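Nitroreductase (Bacteroides fragilis NCTC 9343, PDB 3EK3) binds flavin mononucleotide and probably uses it in NAD(P)H-dependent redox reactions on nitrogenous compounds. Local coordinates at residues A[60-63]-A[64-68]; A[140-144]-A[145-149]. All coordinates share one frame; numbering follows the deposited sequence.

Contact 1. Residues A[60-63]-A[64-68]; sequences LEEL and NERIK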
loop_
_atom_site.group_PDB
_atom_site.type_symbol
_atom_site.label_atom_id
_atom_site.label_comp_id
_atom_site.label_asym_id
_atom_site.label_seq_id
_atom_site.Cartn_x
_atom_site.Cartn_y
_atom_site.Cartn_z
ATOM N N LEU A 60 14.725 -19.534 -6.301
ATOM C CA LEU A 60 14.929 -18.364 -5.425
ATOM C C LEU A 60 16.424 -18.038 -5.271
ATOM O O LEU A 60 16.826 -16.898 -5.347
ATOM C CB LEU A 60 14.274 -18.581 -4.084
ATOM C CG LEU A 60 12.763 -18.534 -4.141
ATOM C CD1 LEU A 60 12.202 -19.086 -2.792
ATOM C CD2 LEU A 60 12.228 -17.138 -4.537
ATOM N N GLU A 61 17.227 -19.077 -5.077
ATOM C CA GLU A 61 18.654 -18.913 -4.942
ATOM C C GLU A 61 19.271 -18.353 -6.216
ATOM O O GLU A 61 20.108 -17.464 -6.167
ATOM C CB GLU A 61 19.289 -20.240 -4.504
ATOM C CG GLU A 61 18.830 -20.644 -3.102
ATOM C CD GLU A 61 19.565 -21.850 -2.528
ATOM O OE1 GLU A 61 20.335 -22.512 -3.280
ATOM O OE2 GLU A 61 19.358 -22.122 -1.311
ATOM N N GLU A 62 18.849 -18.854 -7.377
ATOM C CA GLU A 62 19.345 -18.341 -8.646
ATOM C C GLU A 62 18.999 -16.852 -8.857
ATOM O O GLU A 62 19.821 -16.072 -9.351
ATOM C CB GLU A 62 18.800 -19.187 -9.819
ATOM C CG GLU A 62 19.398 -20.583 -9.893
ATOM C CD GLU A 62 18.991 -21.367 -11.141
ATOM O OE1 GLU A 62 17.930 -21.073 -11.735
ATOM O OE2 GLU A 62 19.798 -22.231 -11.573
ATOM N N LEU A 63 17.770 -16.490 -8.530
ATOM C CA LEU A 63 17.311 -15.107 -8.638
ATOM C C LEU A 63 18.133 -14.196 -7.718
ATOM O O LEU A 63 18.598 -13.130 -8.122
ATOM C CB LEU A 63 15.840 -15.037 -8.276
ATOM C CG LEU A 63 15.200 -13.656 -8.229
ATOM C CD1 LEU A 63 15.353 -12.965 -9.563
ATOM C CD2 LEU A 63 13.694 -13.752 -7.831
ATOM N N ASN A 64 18.359 -14.657 -6.494
ATOM C CA ASN A 64 19.212 -13.921 -5.562
ATOM C C ASN A 64 20.629 -13.744 -6.106
ATOM O O ASN A 64 21.202 -12.657 -5.981
ATOM C CB ASN A 64 19.185 -14.588 -4.179
ATOM C CG ASN A 64 19.963 -13.805 -3.136
ATOM O OD1 ASN A 64 19.535 -12.723 -2.722
ATOM N ND2 ASN A 64 21.107 -14.329 -2.732
ATOM N N GLU A 65 21.192 -14.769 -6.768
ATOM C CA GLU A 65 22.499 -14.618 -7.420
ATOM C C GLU A 65 22.499 -13.546 -8.480
ATOM O O GLU A 65 23.471 -12.811 -8.618
ATOM C CB GLU A 65 22.953 -15.924 -8.069
ATOM C CG GLU A 65 23.520 -16.909 -7.104
ATOM C CD GLU A 65 24.627 -16.307 -6.237
ATOM O OE1 GLU A 65 25.645 -15.819 -6.777
ATOM O OE2 GLU A 65 24.453 -16.320 -5.019
ATOM N N ARG A 66 21.426 -13.458 -9.260
ATOM C CA ARG A 66 21.306 -12.446 -10.310
ATOM C C ARG A 66 21.206 -11.051 -9.695
ATOM O O ARG A 66 21.805 -10.096 -10.174
ATOM C CB ARG A 66 20.068 -12.720 -11.189
ATOM C CG ARG A 66 20.034 -14.101 -11.874
ATOM C CD ARG A 66 21.362 -14.420 -12.537
ATOM N NE ARG A 66 21.331 -15.665 -13.309
ATOM C CZ ARG A 66 21.436 -16.899 -12.808
ATOM N NH1 ARG A 66 21.544 -17.124 -11.504
ATOM N NH2 ARG A 66 21.426 -17.931 -13.638
ATOM N N ILE A 67 20.442 -10.942 -8.618
ATOM C CA ILE A 67 20.306 -9.668 -7.895
ATOM C C ILE A 67 21.669 -9.249 -7.328
ATOM O O ILE A 67 22.096 -8.096 -7.493
ATOM C CB ILE A 67 19.246 -9.819 -6.802
ATOM C CG1 ILE A 67 17.866 -9.901 -7.449
ATOM C CG2 ILE A 67 19.284 -8.637 -5.783
ATOM C CD1 ILE A 67 16.795 -10.360 -6.447
ATOM N N LYS A 68 22.393 -10.200 -6.724
ATOM C CA LYS A 68 23.780 -9.946 -6.305
ATOM C C LYS A 68 24.647 -9.504 -7.473
ATOM O O LYS A 68 25.451 -8.564 -7.358
ATOM C CB LYS A 68 24.366 -11.189 -5.604
ATOM C CG LYS A 68 23.774 -11.428 -4.222
ATOM C CD LYS A 68 24.191 -12.755 -3.592
ATOM C CE LYS A 68 25.617 -13.146 -3.876
ATOM N NZ LYS A 68 25.961 -14.504 -3.304
HETATM O O HOH W 1 21.636 -16.901 -3.887
HETATM O O HOH W 2 22.043 -20.498 -12.055
#
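N64 and E65 each give their backbone N-H to a carbonyl one turn back in helix 57-72, N64 N to L60 O at 2.9 Å and E65 N to E61 O at 3.0 Å. A water joins their side chains to the same turn: it donates to E61 O at 2.8 Å and to E65 OE2, and accepts from N64 ND2. The carboxylate of E65 also forms a salt bridge with K68, whose NZ meets OE2 on its syn side at 2.9 Å. N64 is held further by Y88 and C90.

R66 N bonds to E62 O in the regular helical way. In one of two conformers, the R66 chain, bent at chi2 (-47°), also brings NH1 to 3.0 Å from that oxygen, a weak bond at 120°. A second water, in the guanidinium plane, then links R66 NH2 to E62 OE2, while E62 OE1 turns to Y149.

On the flank facing the sheet and helix 144-153, L63 CG lies 4.1 Å from I67 CD1, and L63 packs on Y149 and I99. The chemistry falls into three groups: a water-linked amide, carbonyl and carboxylate, an aliphatic pair, and an E62-R66 link that depends on the arginine's conformer.

Contact 2. Residues A[140-144]-A[145-149]; sequences TCDDP and EVRAY
R147 curls over the turn that precedes its own helix and lays its guanidinium beside the carboxylate of D142, the two planes 28° apart. Two successive bends, at chi2 and chi3, turn the chain back toward the loop, where R147 NE donates to C141 O at 2.9 Å. That oxygen lies at the guanidinium edge but tilted from its plane. R147 NH2 reaches D142 OD1 at 3.0 Å in a salt bridge whose hydrogen bond is weak in angle, and also donates to H159 O; D142 OD2 pairs with K160. Arginine and aspartate therefore each bind both the other and the 159-160 region.

D143 is the N-cap of helix 144-153. With CG anti to the backbone N (chi1 169°), its OD1 is set over the first turn and accepts from V146 N at 3.1 Å through the anti lone pair, and more weakly from E145 N. The carboxylate of E145 comes close as well, OE1 lying 3.3 Å from D143 OD1. K73 forms salt bridges with D143 OD2 and E145 OE1, which would be expected to offset the crowding of negative charge.

V146 packs against the turn, its CB 3.3 Å from T140 O, the carbonyl that closes the type I turn T140-D143 by accepting from D143 N. In the first turn of the helix, D143 O accepts from R147 N at 2.7 Å.

The capped turn ends the loop that leads from strand 130-134 into helix 144-153. T140 and D143 pack on A70 of helix 57-72, whereas C141 and R147 face V161 and K160 of strand 160-168, placing the helix start between that helix and the sheet.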
loop_
_atom_site.group_PDB
_atom_site.type_symbol
_atom_site.label_atom_id
_atom_site.label_comp_id
_atom_site.label_asym_id
_atom_site.label_seq_id
_atom_site.Cartn_x
_atom_site.Cartn_y
_atom_site.Cartn_z
ATOM N N THR A 140 16.800 -3.322 -9.483
ATOM C CA THR A 140 17.554 -4.336 -10.224
ATOM C C THR A 140 16.763 -5.067 -11.324
ATOM O O THR A 140 17.367 -5.790 -12.126
ATOM C CB THR A 140 18.178 -5.420 -9.282
ATOM O OG1 THR A 140 17.137 -6.160 -8.604
ATOM C CG2 THR A 140 19.191 -4.811 -8.314
ATOM N N CYS A 141 15.434 -4.918 -11.348
ATOM C CA CYS A 141 14.605 -5.672 -12.290
ATOM C C CYS A 141 14.908 -5.445 -13.780
ATOM O O CYS A 141 14.565 -6.289 -14.595
ATOM C CB CYS A 141 13.108 -5.480 -12.003
ATOM S SG CYS A 141 12.479 -3.785 -12.243
ATOM N N ASP A 142 15.545 -4.332 -14.126
ATOM C CA ASP A 142 15.934 -4.082 -15.501
ATOM C C ASP A 142 17.385 -4.425 -15.784
ATOM O O ASP A 142 17.851 -4.258 -16.919
ATOM C CB ASP A 142 15.629 -2.637 -15.892
ATOM C CG ASP A 142 14.123 -2.387 -16.078
ATOM O OD1 ASP A 142 13.373 -3.359 -16.330
ATOM O OD2 ASP A 142 13.695 -1.225 -15.978
ATOM N N ASP A 143 18.120 -4.939 -14.802
ATOM C CA ASP A 143 19.433 -5.507 -15.114
ATOM C C ASP A 143 19.188 -6.677 -16.074
ATOM O O ASP A 143 18.280 -7.472 -15.880
ATOM C CB ASP A 143 20.154 -5.972 -13.838
ATOM C CG ASP A 143 21.392 -6.793 -14.127
ATOM O OD1 ASP A 143 21.285 -8.014 -14.318
ATOM O OD2 ASP A 143 22.495 -6.204 -14.159
ATOM N N PRO A 144 19.964 -6.759 -17.147
ATOM C CA PRO A 144 19.708 -7.777 -18.169
ATOM C C PRO A 144 19.595 -9.205 -17.642
ATOM O O PRO A 144 18.669 -9.929 -18.024
ATOM C CB PRO A 144 20.907 -7.642 -19.097
ATOM C CG PRO A 144 21.328 -6.190 -18.932
ATOM C CD PRO A 144 21.078 -5.860 -17.510
ATOM N N GLU A 145 20.513 -9.626 -16.763
ATOM C CA GLU A 145 20.431 -10.983 -16.242
ATOM C C GLU A 145 19.278 -11.179 -15.263
ATOM O O GLU A 145 18.609 -12.217 -15.309
ATOM C CB GLU A 145 21.758 -11.446 -15.637
ATOM C CG GLU A 145 22.895 -11.591 -16.676
ATOM C CD GLU A 145 23.527 -10.246 -17.057
ATOM O OE1 GLU A 145 23.660 -9.354 -16.180
ATOM O OE2 GLU A 145 23.890 -10.075 -18.247
ATOM N N VAL A 146 19.008 -10.187 -14.414
ATOM C CA VAL A 146 17.857 -10.273 -13.520
ATOM C C VAL A 146 16.595 -10.334 -14.380
ATOM O O VAL A 146 15.736 -11.196 -14.199
ATOM C CB VAL A 146 17.815 -9.074 -12.535
ATOM C CG1 VAL A 146 16.525 -9.079 -11.721
ATOM C CG2 VAL A 146 19.102 -9.055 -11.611
ATOM N N ARG A 147 16.504 -9.445 -15.368
ATOM C CA ARG A 147 15.285 -9.393 -16.191
ATOM C C ARG A 147 15.036 -10.709 -16.931
ATOM O O ARG A 147 13.906 -11.197 -17.004
ATOM C CB ARG A 147 15.349 -8.207 -17.174
ATOM C CG ARG A 147 14.101 -8.110 -18.113
ATOM C CD ARG A 147 12.768 -8.153 -17.408
ATOM N NE ARG A 147 12.577 -6.977 -16.551
ATOM C CZ ARG A 147 11.400 -6.500 -16.162
ATOM N NH1 ARG A 147 10.289 -7.097 -16.507
ATOM N NH2 ARG A 147 11.356 -5.392 -15.424
ATOM N N ALA A 148 16.091 -11.278 -17.506
ATOM C CA ALA A 148 15.949 -12.561 -18.162
ATOM C C ALA A 148 15.381 -13.607 -17.210
ATOM O O ALA A 148 14.529 -14.418 -17.598
ATOM C CB ALA A 148 17.301 -13.009 -18.769
ATOM N N TYR A 149 15.838 -13.582 -15.953
ATOM C CA TYR A 149 15.358 -14.511 -14.921
ATOM C C TYR A 149 13.885 -14.272 -14.608
ATOM O O TYR A 149 13.091 -15.205 -14.593
ATOM C CB TYR A 149 16.237 -14.459 -13.639
ATOM C CG TYR A 149 16.222 -15.789 -12.953
ATOM C CD1 TYR A 149 15.158 -16.129 -12.116
ATOM C CD2 TYR A 149 17.189 -16.767 -13.233
ATOM C CE1 TYR A 149 15.073 -17.369 -11.536
ATOM C CE2 TYR A 149 17.114 -18.055 -12.648
ATOM C CZ TYR A 149 16.046 -18.350 -11.821
ATOM O OH TYR A 149 15.901 -19.584 -11.238
#

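The two contacts lie in series, contact 1 within helix 57-72 and contact 2 at the start of helix 144-153, yet their centres are only 10 Å apart in the fold. Direct contacts join them: E62 OE1 is 2.6 Å from Y149 OH, a probable hydrogen bond, and V146 CG2 packs 3.2 Å from R66 O, with I67 beside T140. Strands 96-102 and 160-168, adjacent in the antiparallel sheet, back contacts 1 and 2 respectively. The side chains of I67 and T140 are about 4 and 5 Å from that of Q136, an FMN-binding residue, and about 10 and 11 Å from FMN itself. Both contacts thus sit in a second shell behind Q136.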